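Side-chain contacts in fibroblast growth factor 18 (Homo sapiens, PDB 4CJM), which signals through fibroblast growth factor receptors to regulate cell proliferation, differentiation and migration, and is required for normal ossification and bone development: residues Y9-G14 and L85-T90; L37-D42 and S46-K51; L59-N62 and K66-G69; F80-L85 and T90-A95; G103-K106 and P110-G113. All coordinates share one frame; numbering follows the deposited sequence.

Interaction 1. Residues Y9-G14 and L85-T90; sequences YSRTSG and LENNYT
Arg11 lies flat on Tyr89. The guanidinium and the phenol ring are stacked with their planes 5° apart and their centres 4.5 Å apart, an offset cation-pi stack in which Tyr89 CE1 sits under the guanidinium. The aliphatic part of the arginine uses the same ring face: CD stands over it, 3.8 Å from the ring centroid of Tyr89, in a CH-pi contact, and CB and CG pass above the CE2 side. This long overlap is possible because Arg11 is fully stretched, with CG anti to the backbone N (chi1 -177°) and the chain straight as far as NE, so that it crosses the ring from one side to the other. At the far end NH1 comes within 3.4 Å of Asn87 ND2, edge on to the guanidinium; both are donors, so they do not bond.

NH1 instead donates to the ring nitrogen ND1 of His124, which would limit the rotation of the group over the tyrosine. Asn87 is turned to its own chain: its OD1 receives the backbone N of Tyr89 at 2.9 Å in an Asx turn. That bond overlaps the end of the type I turn Leu85-Asn88 and helps set where the tyrosine leaves the backbone. On the other segment Ser10 OG accepts from Ser13 N at 3.0 Å, an ST motif in the bend that carries Arg11.

The contact lies on the surface of the beta-trefoil, joining the end of strand 3-10 to the loop between strands 80-84 and 90-94. Strand 125-128 runs alongside, with Met126 touching Tyr89 and Phe125 touching Ser10.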
# COMPACT_ATOMS: atom_id res chain seq x y z
N TYR A 9 8.32 -3.07 -0.47
CA TYR A 9 9.19 -3.23 0.69
C TYR A 9 9.01 -2.02 1.59
O TYR A 9 9.13 -0.88 1.14
CB TYR A 9 10.65 -3.31 0.22
CG TYR A 9 11.70 -3.26 1.32
CD1 TYR A 9 12.15 -2.04 1.83
CD2 TYR A 9 12.27 -4.42 1.82
CE1 TYR A 9 13.12 -1.99 2.82
CE2 TYR A 9 13.24 -4.38 2.81
CZ TYR A 9 13.66 -3.15 3.31
OH TYR A 9 14.61 -3.09 4.27
N SER A 10 8.69 -2.28 2.86
CA SER A 10 8.50 -1.23 3.85
C SER A 10 9.84 -0.79 4.41
O SER A 10 10.56 -1.57 5.01
CB SER A 10 7.61 -1.72 5.00
OG SER A 10 7.64 -0.83 6.11
N ARG A 11 10.14 0.49 4.26
CA ARG A 11 11.33 1.06 4.86
C ARG A 11 11.48 0.74 6.35
O ARG A 11 12.58 0.45 6.80
CB ARG A 11 11.35 2.58 4.64
CG ARG A 11 12.60 3.26 5.18
CD ARG A 11 12.63 4.74 4.86
NE ARG A 11 13.91 5.32 5.29
CZ ARG A 11 14.31 6.57 5.05
NH1 ARG A 11 13.53 7.43 4.41
NH2 ARG A 11 15.51 6.95 5.47
N THR A 12 10.40 0.81 7.12
CA THR A 12 10.50 0.62 8.57
C THR A 12 10.39 -0.82 8.96
O THR A 12 11.05 -1.24 9.88
CB THR A 12 9.46 1.42 9.40
OG1 THR A 12 8.14 1.07 8.99
CG2 THR A 12 9.66 2.90 9.24
N SER A 13 9.54 -1.58 8.29
CA SER A 13 9.29 -2.95 8.70
C SER A 13 10.35 -3.91 8.19
O SER A 13 10.52 -4.99 8.74
CB SER A 13 7.89 -3.42 8.24
OG SER A 13 7.96 -4.39 7.22
N GLY A 14 11.02 -3.55 7.11
CA GLY A 14 12.03 -4.42 6.51
C GLY A 14 11.48 -5.62 5.74
O GLY A 14 12.24 -6.39 5.19
N LEU A 85 9.30 10.15 -3.84
CA LEU A 85 9.79 11.25 -3.02
C LEU A 85 11.20 11.64 -3.43
O LEU A 85 11.83 10.96 -4.21
CB LEU A 85 9.77 10.84 -1.55
CG LEU A 85 8.40 10.38 -1.05
CD1 LEU A 85 8.50 9.80 0.35
CD2 LEU A 85 7.41 11.53 -1.08
N GLU A 86 11.68 12.78 -2.91
CA GLU A 86 13.05 13.24 -3.21
C GLU A 86 14.07 12.25 -2.70
O GLU A 86 15.16 12.17 -3.24
CB GLU A 86 13.34 14.61 -2.61
CG GLU A 86 12.56 15.74 -3.23
CD GLU A 86 12.66 15.80 -4.75
OE1 GLU A 86 13.66 16.34 -5.25
OE2 GLU A 86 11.73 15.30 -5.45
N ASN A 87 13.72 11.50 -1.65
CA ASN A 87 14.63 10.51 -1.09
C ASN A 87 14.63 9.16 -1.79
O ASN A 87 15.22 8.21 -1.29
CB ASN A 87 14.36 10.34 0.41
CG ASN A 87 13.04 9.68 0.70
OD1 ASN A 87 12.39 9.15 -0.19
ND2 ASN A 87 12.65 9.69 1.97
N ASN A 88 13.93 9.08 -2.91
CA ASN A 88 13.82 7.88 -3.75
C ASN A 88 13.00 6.73 -3.20
O ASN A 88 13.02 5.63 -3.78
CB ASN A 88 15.19 7.37 -4.15
CG ASN A 88 16.00 8.42 -4.84
OD1 ASN A 88 15.65 8.86 -5.92
ND2 ASN A 88 17.08 8.85 -4.20
N TYR A 89 12.26 6.97 -2.12
CA TYR A 89 11.23 6.02 -1.72
C TYR A 89 9.93 6.44 -2.35
O TYR A 89 9.79 7.57 -2.82
CB TYR A 89 11.08 5.96 -0.20
CG TYR A 89 12.26 5.30 0.47
CD1 TYR A 89 13.39 6.05 0.84
CD2 TYR A 89 12.24 3.94 0.77
CE1 TYR A 89 14.45 5.44 1.48
CE2 TYR A 89 13.29 3.34 1.42
CZ TYR A 89 14.40 4.09 1.77
OH TYR A 89 15.45 3.50 2.40
N THR A 90 8.98 5.53 -2.35
CA THR A 90 7.67 5.79 -2.88
C THR A 90 6.72 5.87 -1.72
O THR A 90 6.83 5.08 -0.78
CB THR A 90 7.25 4.66 -3.83
OG1 THR A 90 8.06 4.70 -5.01
CG2 THR A 90 5.80 4.83 -4.26

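Interaction 2. Residues L37-D42 and S46-K51; sequences LLVETD and SQVRIK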
# COMPACT_ATOMS: atom_id res chain seq x y z
N LEU A 37 1.61 -8.16 -5.56
CA LEU A 37 0.58 -7.13 -5.75
C LEU A 37 0.38 -6.79 -7.21
O LEU A 37 1.33 -6.49 -7.93
CB LEU A 37 0.98 -5.86 -5.00
CG LEU A 37 1.40 -6.05 -3.55
CD1 LEU A 37 1.73 -4.71 -2.92
CD2 LEU A 37 0.35 -6.75 -2.73
N LEU A 38 -0.87 -6.89 -7.67
CA LEU A 38 -1.24 -6.39 -8.99
C LEU A 38 -1.61 -4.92 -8.80
O LEU A 38 -2.51 -4.60 -8.02
CB LEU A 38 -2.38 -7.20 -9.58
CG LEU A 38 -1.99 -8.63 -9.96
CD1 LEU A 38 -3.23 -9.52 -10.10
CD2 LEU A 38 -1.17 -8.67 -11.25
N VAL A 39 -0.89 -4.04 -9.49
CA VAL A 39 -1.07 -2.63 -9.34
C VAL A 39 -1.53 -2.02 -10.65
O VAL A 39 -0.92 -2.21 -11.71
CB VAL A 39 0.22 -1.94 -8.91
CG1 VAL A 39 -0.01 -0.45 -8.73
CG2 VAL A 39 0.73 -2.55 -7.62
N GLU A 40 -2.64 -1.30 -10.57
CA GLU A 40 -3.27 -0.72 -11.73
C GLU A 40 -2.94 0.76 -11.69
O GLU A 40 -3.15 1.38 -10.67
CB GLU A 40 -4.77 -0.95 -11.62
CG GLU A 40 -5.53 -0.70 -12.90
CD GLU A 40 -6.95 -1.23 -12.82
OE1 GLU A 40 -7.41 -1.57 -11.70
OE2 GLU A 40 -7.60 -1.30 -13.89
N THR A 41 -2.42 1.31 -12.78
CA THR A 41 -2.02 2.72 -12.81
C THR A 41 -2.82 3.44 -13.89
O THR A 41 -2.79 3.03 -15.03
CB THR A 41 -0.50 2.88 -13.06
OG1 THR A 41 0.23 2.07 -12.14
CG2 THR A 41 -0.06 4.33 -12.88
N ASP A 42 -3.58 4.48 -13.55
CA ASP A 42 -4.43 5.15 -14.59
C ASP A 42 -3.56 5.84 -15.66
O ASP A 42 -2.34 5.94 -15.50
CB ASP A 42 -5.55 6.07 -14.03
CG ASP A 42 -5.06 7.31 -13.29
OD1 ASP A 42 -4.09 7.96 -13.69
OD2 ASP A 42 -5.73 7.68 -12.30
N SER A 46 -1.00 9.03 -11.90
CA SER A 46 -0.95 9.54 -10.53
C SER A 46 -1.55 8.55 -9.57
O SER A 46 -1.02 8.30 -8.48
CB SER A 46 -1.72 10.84 -10.47
OG SER A 46 -1.19 11.68 -11.46
N GLN A 47 -2.65 7.97 -10.00
CA GLN A 47 -3.45 7.13 -9.12
C GLN A 47 -3.24 5.63 -9.36
O GLN A 47 -2.90 5.21 -10.47
CB GLN A 47 -4.91 7.44 -9.28
CG GLN A 47 -5.27 8.81 -8.79
CD GLN A 47 -6.76 9.15 -8.89
OE1 GLN A 47 -7.53 8.50 -9.60
NE2 GLN A 47 -7.17 10.18 -8.17
N VAL A 48 -3.38 4.85 -8.29
CA VAL A 48 -3.18 3.42 -8.34
C VAL A 48 -4.23 2.68 -7.54
O VAL A 48 -4.71 3.19 -6.53
CB VAL A 48 -1.77 3.00 -7.82
CG1 VAL A 48 -0.68 3.63 -8.66
CG2 VAL A 48 -1.58 3.34 -6.35
N ARG A 49 -4.54 1.48 -7.99
CA ARG A 49 -5.25 0.51 -7.18
C ARG A 49 -4.31 -0.64 -6.94
O ARG A 49 -3.62 -1.08 -7.86
CB ARG A 49 -6.51 0.02 -7.88
CG ARG A 49 -7.78 0.66 -7.33
CD ARG A 49 -9.10 0.10 -7.91
NE ARG A 49 -10.17 1.11 -7.94
CZ ARG A 49 -10.33 2.10 -8.83
NH1 ARG A 49 -9.48 2.27 -9.85
NH2 ARG A 49 -11.37 2.93 -8.70
N ILE A 50 -4.29 -1.14 -5.72
CA ILE A 50 -3.42 -2.23 -5.34
C ILE A 50 -4.22 -3.45 -4.91
O ILE A 50 -5.01 -3.40 -3.96
CB ILE A 50 -2.49 -1.78 -4.22
CG1 ILE A 50 -1.71 -0.56 -4.69
CG2 ILE A 50 -1.53 -2.89 -3.84
CD1 ILE A 50 -0.89 0.08 -3.61
N LYS A 51 -4.01 -4.55 -5.62
CA LYS A 51 -4.77 -5.78 -5.44
C LYS A 51 -3.80 -6.91 -5.11
O LYS A 51 -2.81 -7.10 -5.80
CB LYS A 51 -5.50 -6.11 -6.73
CG LYS A 51 -6.45 -7.27 -6.65
CD LYS A 51 -6.96 -7.59 -8.04
CE LYS A 51 -8.36 -8.14 -8.03
NZ LYS A 51 -8.77 -8.42 -9.44
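Leu38 and Lys51 exchange two backbone hydrogen bonds, Leu38 N to Lys51 O at 2.7 Å and Lys51 N to Leu38 O at 2.8 Å. Glu40 and Arg49 form the next such pair, with Glu40 N to Arg49 O at 2.9 Å. Asp42 N reaches Gln47 O at 3.2 Å and closes the ladder of this antiparallel hairpin near its turn. There the Asp42 carboxylate bends back over the turn: OD1 takes the backbone N of Gly45, while OD2 rests against CB of Gln47. Its CG lies between the backbone N and the carbonyl carbon (chi1 66°), which folds the carboxylate in this direction.

Side chains alternate between two faces. Leu37, Val39, Val48 and Ile50 meet on the buried one: Leu37 CD1 touches Ile50 CG2 at 3.8 Å, and Val39 CG1 packs obliquely on Val48 CB at 4.0 Å. Thr41 runs side by side with Val48, its OG1 3.9 Å from Val48 CG1. Leu92 of strand 90-94 covers both Val48 and Ile50.

Leu38, Glu40, Arg49 and Lys51 occupy the other face. Glu40 OE1 and Arg49 NH1 are 4.7 Å apart, their charged atoms not in contact. Arg49 NE hydrogen-bonds Gly73 O, and Lys51 NZ forms a salt bridge with Glu56. The hairpin is therefore held by its backbone and by branched aliphatic packing on one side; opposite, Arg49 and Lys51 bind outside the hairpin, and Glu40 and Arg49 would probably attract each other only weakly.

Interaction 3. Residues L59-N62 and K66-G69; sequences LCMN and KLVG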
# COMPACT_ATOMS: atom_id res chain seq x y z
N LEU A 59 -6.31 -3.39 -1.52
CA LEU A 59 -5.87 -2.59 -0.39
C LEU A 59 -6.64 -1.28 -0.37
O LEU A 59 -6.65 -0.54 -1.36
CB LEU A 59 -4.38 -2.30 -0.52
CG LEU A 59 -3.81 -1.32 0.50
CD1 LEU A 59 -3.85 -1.94 1.89
CD2 LEU A 59 -2.38 -0.97 0.14
N CYS A 60 -7.29 -1.00 0.76
CA CYS A 60 -8.11 0.19 0.92
C CYS A 60 -7.91 0.81 2.29
O CYS A 60 -7.47 0.15 3.23
CB CYS A 60 -9.59 -0.15 0.73
SG CYS A 60 -9.90 -1.19 -0.73
N MET A 61 -8.22 2.10 2.40
CA MET A 61 -8.19 2.82 3.67
C MET A 61 -9.57 3.36 4.00
O MET A 61 -10.12 4.19 3.26
CB MET A 61 -7.22 3.99 3.60
CG MET A 61 -7.05 4.72 4.92
SD MET A 61 -5.86 6.06 4.83
CE MET A 61 -4.32 5.20 5.09
N ASN A 62 -10.13 2.90 5.12
CA ASN A 62 -11.48 3.30 5.50
C ASN A 62 -11.49 4.68 6.20
O ASN A 62 -10.44 5.31 6.37
CB ASN A 62 -12.12 2.21 6.35
CG ASN A 62 -11.50 2.09 7.73
OD1 ASN A 62 -10.83 3.00 8.21
ND2 ASN A 62 -11.76 0.96 8.40
N LYS A 66 -7.99 3.17 8.81
CA LYS A 66 -7.45 1.83 8.91
C LYS A 66 -7.26 1.20 7.54
O LYS A 66 -8.14 1.25 6.69
CB LYS A 66 -8.38 0.96 9.74
CG LYS A 66 -7.81 -0.41 10.09
CD LYS A 66 -8.64 -1.13 11.15
CE LYS A 66 -8.13 -2.56 11.37
NZ LYS A 66 -9.19 -3.47 11.90
N LEU A 67 -6.10 0.59 7.32
CA LEU A 67 -5.87 -0.20 6.11
C LEU A 67 -6.60 -1.52 6.22
O LEU A 67 -6.54 -2.19 7.25
CB LEU A 67 -4.40 -0.51 5.92
CG LEU A 67 -3.50 0.69 5.73
CD1 LEU A 67 -2.09 0.17 5.63
CD2 LEU A 67 -3.86 1.47 4.48
N VAL A 68 -7.30 -1.89 5.15
CA VAL A 68 -8.15 -3.05 5.19
C VAL A 68 -8.20 -3.60 3.76
O VAL A 68 -8.04 -2.86 2.79
CB VAL A 68 -9.50 -2.62 5.84
CG1 VAL A 68 -10.30 -1.64 4.99
CG2 VAL A 68 -10.37 -3.80 6.23
N GLY A 69 -8.30 -4.93 3.63
CA GLY A 69 -8.47 -5.56 2.33
C GLY A 69 -9.95 -5.72 2.05
O GLY A 69 -10.71 -6.07 2.96
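Met61 and Leu67 make the close side of this hairpin. They form a non-hydrogen-bonded pair, and the methionine methyl CE lies 3.8 Å from Leu67 CD2. Met61 is extended through chi2 and bends only at its last torsion (chi3 -84°), which swings CE over the leucine. The same Leu67 methyl lies 4.3 Å from Leu59 CD1, so this one branch sits between two side chains of strand 58-61. Trp100 touches Met61, and Phe104 and Pro110, from loops, touch Leu67.

Between the faces, Cys60 and Val68 exchange backbone hydrogen bonds, 2.9 Å for Cys60 N to Val68 O and 2.8 Å for Val68 N to Cys60 O. Their side chains point to the opposite face, where contact is sparse: Val68 CG1 reaches the Cys60 carbonyl rather than its sulfur, and SG is engaged in the disulfide with Cys78.

The solvent side is at the turn, where the Lys66 side chain runs out extended although its backbone is held by Asn62. Asn62 OD1 accepts Lys66 N at 2.9 Å, with the donor standing 44° out of the carbonyl plane, while Asn62 N bonds to Lys66 O at 3.0 Å. The side chain and backbone of one asparagine thus grip both backbone polar atoms of Lys66 beside the connecting turn.

A short two-stranded hairpin with its apolar face turned inward is a recurring element of the beta-trefoil, the fold of fibroblast growth factors, and here a disulfide ties it to the chain just before strand 80-84.

Interaction 4. Residues F80-L85 and T90-A95; sequences FIEKVL and TALMSA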
# COMPACT_ATOMS: atom_id res chain seq x y z
N PHE A 80 -5.06 5.25 -4.42
CA PHE A 80 -3.98 5.96 -3.80
C PHE A 80 -3.28 6.77 -4.83
O PHE A 80 -3.30 6.45 -6.01
CB PHE A 80 -3.02 4.98 -3.11
CG PHE A 80 -3.68 4.21 -2.00
CD1 PHE A 80 -4.33 3.01 -2.25
CD2 PHE A 80 -3.68 4.72 -0.73
CE1 PHE A 80 -4.96 2.34 -1.21
CE2 PHE A 80 -4.31 4.07 0.30
CZ PHE A 80 -4.95 2.89 0.07
N ILE A 81 -2.66 7.85 -4.36
CA ILE A 81 -1.85 8.72 -5.17
C ILE A 81 -0.42 8.27 -4.92
O ILE A 81 0.01 8.17 -3.78
CB ILE A 81 -2.02 10.20 -4.76
CG1 ILE A 81 -3.52 10.61 -4.70
CG2 ILE A 81 -1.10 11.06 -5.61
CD1 ILE A 81 -4.31 10.51 -5.99
N GLU A 82 0.29 7.99 -6.00
CA GLU A 82 1.64 7.47 -5.90
C GLU A 82 2.64 8.59 -6.10
O GLU A 82 2.65 9.25 -7.13
CB GLU A 82 1.86 6.42 -6.97
CG GLU A 82 3.29 5.94 -7.04
CD GLU A 82 3.45 4.75 -7.96
OE1 GLU A 82 2.70 4.64 -8.96
OE2 GLU A 82 4.35 3.94 -7.68
N LYS A 83 3.48 8.81 -5.09
CA LYS A 83 4.51 9.83 -5.15
C LYS A 83 5.88 9.22 -4.98
O LYS A 83 6.15 8.58 -3.95
CB LYS A 83 4.31 10.79 -3.99
CG LYS A 83 3.10 11.71 -4.09
CD LYS A 83 2.32 11.74 -2.78
CE LYS A 83 1.17 12.73 -2.83
NZ LYS A 83 1.49 14.02 -2.16
N VAL A 84 6.77 9.45 -5.94
CA VAL A 84 8.18 9.16 -5.74
C VAL A 84 8.83 10.36 -5.06
O VAL A 84 8.88 11.44 -5.61
CB VAL A 84 8.88 8.76 -7.07
CG1 VAL A 84 9.16 9.95 -7.98
CG2 VAL A 84 10.17 8.00 -6.77
N LEU A 85 9.30 10.15 -3.84
CA LEU A 85 9.79 11.25 -3.02
C LEU A 85 11.20 11.64 -3.43
O LEU A 85 11.83 10.96 -4.21
CB LEU A 85 9.77 10.84 -1.55
CG LEU A 85 8.40 10.38 -1.05
CD1 LEU A 85 8.50 9.80 0.35
CD2 LEU A 85 7.41 11.53 -1.08
N THR A 90 8.98 5.53 -2.35
CA THR A 90 7.67 5.79 -2.88
C THR A 90 6.72 5.87 -1.72
O THR A 90 6.83 5.08 -0.78
CB THR A 90 7.25 4.66 -3.83
OG1 THR A 90 8.06 4.70 -5.01
CG2 THR A 90 5.80 4.83 -4.26
N ALA A 91 5.81 6.85 -1.75
CA ALA A 91 4.71 6.89 -0.79
C ALA A 91 3.37 6.73 -1.48
O ALA A 91 3.23 7.02 -2.68
CB ALA A 91 4.72 8.19 0.01
N LEU A 92 2.39 6.29 -0.69
CA LEU A 92 1.03 6.08 -1.18
C LEU A 92 0.03 6.84 -0.31
O LEU A 92 -0.30 6.42 0.79
CB LEU A 92 0.72 4.58 -1.15
CG LEU A 92 1.57 3.71 -2.10
CD1 LEU A 92 1.34 2.25 -1.80
CD2 LEU A 92 1.27 3.99 -3.57
N MET A 93 -0.44 7.97 -0.82
CA MET A 93 -1.41 8.80 -0.11
C MET A 93 -2.81 8.40 -0.53
O MET A 93 -3.05 8.19 -1.71
CB MET A 93 -1.19 10.28 -0.42
CG MET A 93 -2.10 11.23 0.37
SD MET A 93 -1.82 12.98 -0.00
CE MET A 93 -2.83 13.23 -1.44
N SER A 94 -3.74 8.34 0.41
CA SER A 94 -5.14 8.10 0.08
C SER A 94 -5.65 9.17 -0.86
O SER A 94 -5.47 10.36 -0.61
CB SER A 94 -6.03 8.08 1.33
OG SER A 94 -7.39 7.96 0.98
N ALA A 95 -6.30 8.73 -1.93
CA ALA A 95 -6.97 9.63 -2.85
C ALA A 95 -8.27 10.14 -2.28
O ALA A 95 -8.81 11.14 -2.74
CB ALA A 95 -7.24 8.92 -4.16
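Met93 and Lys83 meet because of their torsions. Met93 leaves its strand with CG anti to the backbone N (chi1 -176°) and runs straight to SD, while Lys83, bent at chi2 (133°), brings CE within 4.1 Å of Met93 SD. Both stand on one face of an antiparallel beta hairpin, strands 80-84 and 90-94, that belongs to the beta-trefoil of this growth factor. Lys83 NZ continues to a salt bridge with Glu118.

Four backbone bonds join the strands. Ile81 N meets Met93 O at 2.7 Å, and Lys83 N to Ala91 O at 3.0 Å is almost straight (177°). Beyond Met93, Ile81 lays CD1 on Ala95 CB at 3.8 Å, and at the other end Leu85 CD1 reaches the methyl of Ala91.

The opposite face carries Glu82, Leu92 and Thr90. Leu92 CD2 packs against the base of Glu82, whose extended chain ends in a salt bridge with Lys127. Phe80, buried at the start of the strand, has its CB 4.2 Å from Leu92 CB and its ring edge toward the Met93 carbonyl. On the Glu82 side, the last contact is methyl to carboxylate: Thr90 CG2 lies 3.8 Å from Glu82 OE2.

Interaction 5. Residues G103-K106 and P110-G113; sequences GFTK and PRKG. With SO4 (sulfate ion), chain G.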
# COMPACT_ATOMS: atom_id res chain seq x y z
N GLY A 103 1.07 3.16 5.68
CA GLY A 103 2.27 3.06 6.52
C GLY A 103 2.25 1.89 7.50
O GLY A 103 1.20 1.29 7.76
N PHE A 104 3.41 1.56 8.04
CA PHE A 104 3.56 0.43 8.95
C PHE A 104 4.60 0.69 10.03
O PHE A 104 5.53 1.47 9.83
CB PHE A 104 3.99 -0.83 8.18
CG PHE A 104 3.01 -1.27 7.14
CD1 PHE A 104 3.07 -0.76 5.85
CD2 PHE A 104 2.01 -2.15 7.47
CE1 PHE A 104 2.15 -1.15 4.88
CE2 PHE A 104 1.08 -2.55 6.51
CZ PHE A 104 1.15 -2.04 5.21
N THR A 105 4.46 -0.00 11.15
CA THR A 105 5.45 0.05 12.21
C THR A 105 6.62 -0.88 11.90
O THR A 105 6.58 -1.63 10.92
CB THR A 105 4.86 -0.39 13.56
OG1 THR A 105 4.53 -1.78 13.52
CG2 THR A 105 3.60 0.42 13.90
N LYS A 106 7.65 -0.83 12.73
CA LYS A 106 8.79 -1.73 12.59
C LYS A 106 8.38 -3.20 12.72
O LYS A 106 9.06 -4.07 12.20
CB LYS A 106 9.91 -1.39 13.56
CG LYS A 106 9.54 -1.41 15.03
CD LYS A 106 10.79 -1.36 15.92
CE LYS A 106 10.47 -1.59 17.40
NZ LYS A 106 9.86 -0.39 18.04
N PRO A 110 0.02 -2.23 10.44
CA PRO A 110 -0.45 -1.05 9.72
C PRO A 110 -0.83 0.12 10.63
O PRO A 110 -1.33 -0.08 11.74
CB PRO A 110 -1.69 -1.58 8.97
CG PRO A 110 -2.20 -2.68 9.82
CD PRO A 110 -0.96 -3.34 10.37
N ARG A 111 -0.61 1.32 10.12
CA ARG A 111 -0.82 2.56 10.86
C ARG A 111 -2.11 3.25 10.43
O ARG A 111 -2.62 2.99 9.34
CB ARG A 111 0.34 3.51 10.60
CG ARG A 111 1.73 2.91 10.89
CD ARG A 111 2.45 3.47 12.10
NE ARG A 111 1.80 4.64 12.68
CZ ARG A 111 2.09 5.90 12.39
NH1 ARG A 111 3.06 6.24 11.54
NH2 ARG A 111 1.38 6.85 12.98
N LYS A 112 -2.64 4.10 11.31
CA LYS A 112 -3.87 4.87 11.04
C LYS A 112 -3.52 6.08 10.21
O LYS A 112 -2.66 6.87 10.59
CB LYS A 112 -4.51 5.37 12.33
CG LYS A 112 -4.79 4.34 13.39
CD LYS A 112 -4.37 4.90 14.75
CE LYS A 112 -4.60 3.91 15.89
NZ LYS A 112 -5.89 4.18 16.57
N GLY A 113 -4.22 6.24 9.09
CA GLY A 113 -4.07 7.39 8.21
C GLY A 113 -3.90 8.74 8.89
O GLY A 113 -2.93 9.43 8.64
S SO4 G . -0.97 4.15 14.88
O1 SO4 G . 0.39 3.58 14.83
O2 SO4 G . -1.32 4.72 13.56
O3 SO4 G . -1.00 5.25 15.86
O4 SO4 G . -1.92 3.08 15.28
O HOH W 1 -1.58 3.41 6.92
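The Phe104 ring comes obliquely against Pro110, with CD2 3.5 Å from Pro110 CA and CE2 3.8 Å from Pro110 CB. The other flat group, the Arg111 guanidinium, has a sulfate ion at its edge, near its plane. Arg111 NE donates to sulfate O1 at 2.8 Å and more weakly to O2, which also receives Lys112 N at 2.7 Å. Arg109 NH2 is a further donor to the ion, which probably came from the crystallisation liquor; its site is consistent with the anion affinity of a heparin-binding family.

Sharp bends at chi2 (-110°) and chi3 (-9°) fold Arg111 so that CG lies beside Phe104 N and CD against the Thr105 methyl CG2, 3.7 Å away. NH1 is held by Asp122 and Gln120, and NH2 by Lys115 O, which leaves NE directed at the sulfate.

The backbones meet through Arg111 N to Gly103 O at 3.0 Å and through a water that accepts from Gly103 N and donates to Arg111 O. Both segments belong to the long connection between strands 90-94 and 125-128; Leu67 of strand 67-70 touches both Phe104 and Pro110.

How the interactions relate
Along the chain, interactions 2, 3, 4 and 5 follow in series. Interaction 1 spans from strand 3-10 to the loop of the 80-94 hairpin, enclosing interactions 2 and 3 and sharing Leu85 and Thr90 with interaction 4, while its Thr12 meets Phe104 of interaction 5. Interactions 1, 2 and 4 reach one antiparallel sheet, in which strands 47-52 and 80-84 are neighbours; the centres of interactions 2 and 4 are about 11 Å apart. Interaction 3 is a separate hairpin, meeting interaction 4 at Phe80 and interaction 5 at Leu67. Interactions 2 and 5 lie on opposite sides of the chain's centre, about 20 Å apart between centres. Together the contacts link hairpins and loops into one compact beta-trefoil.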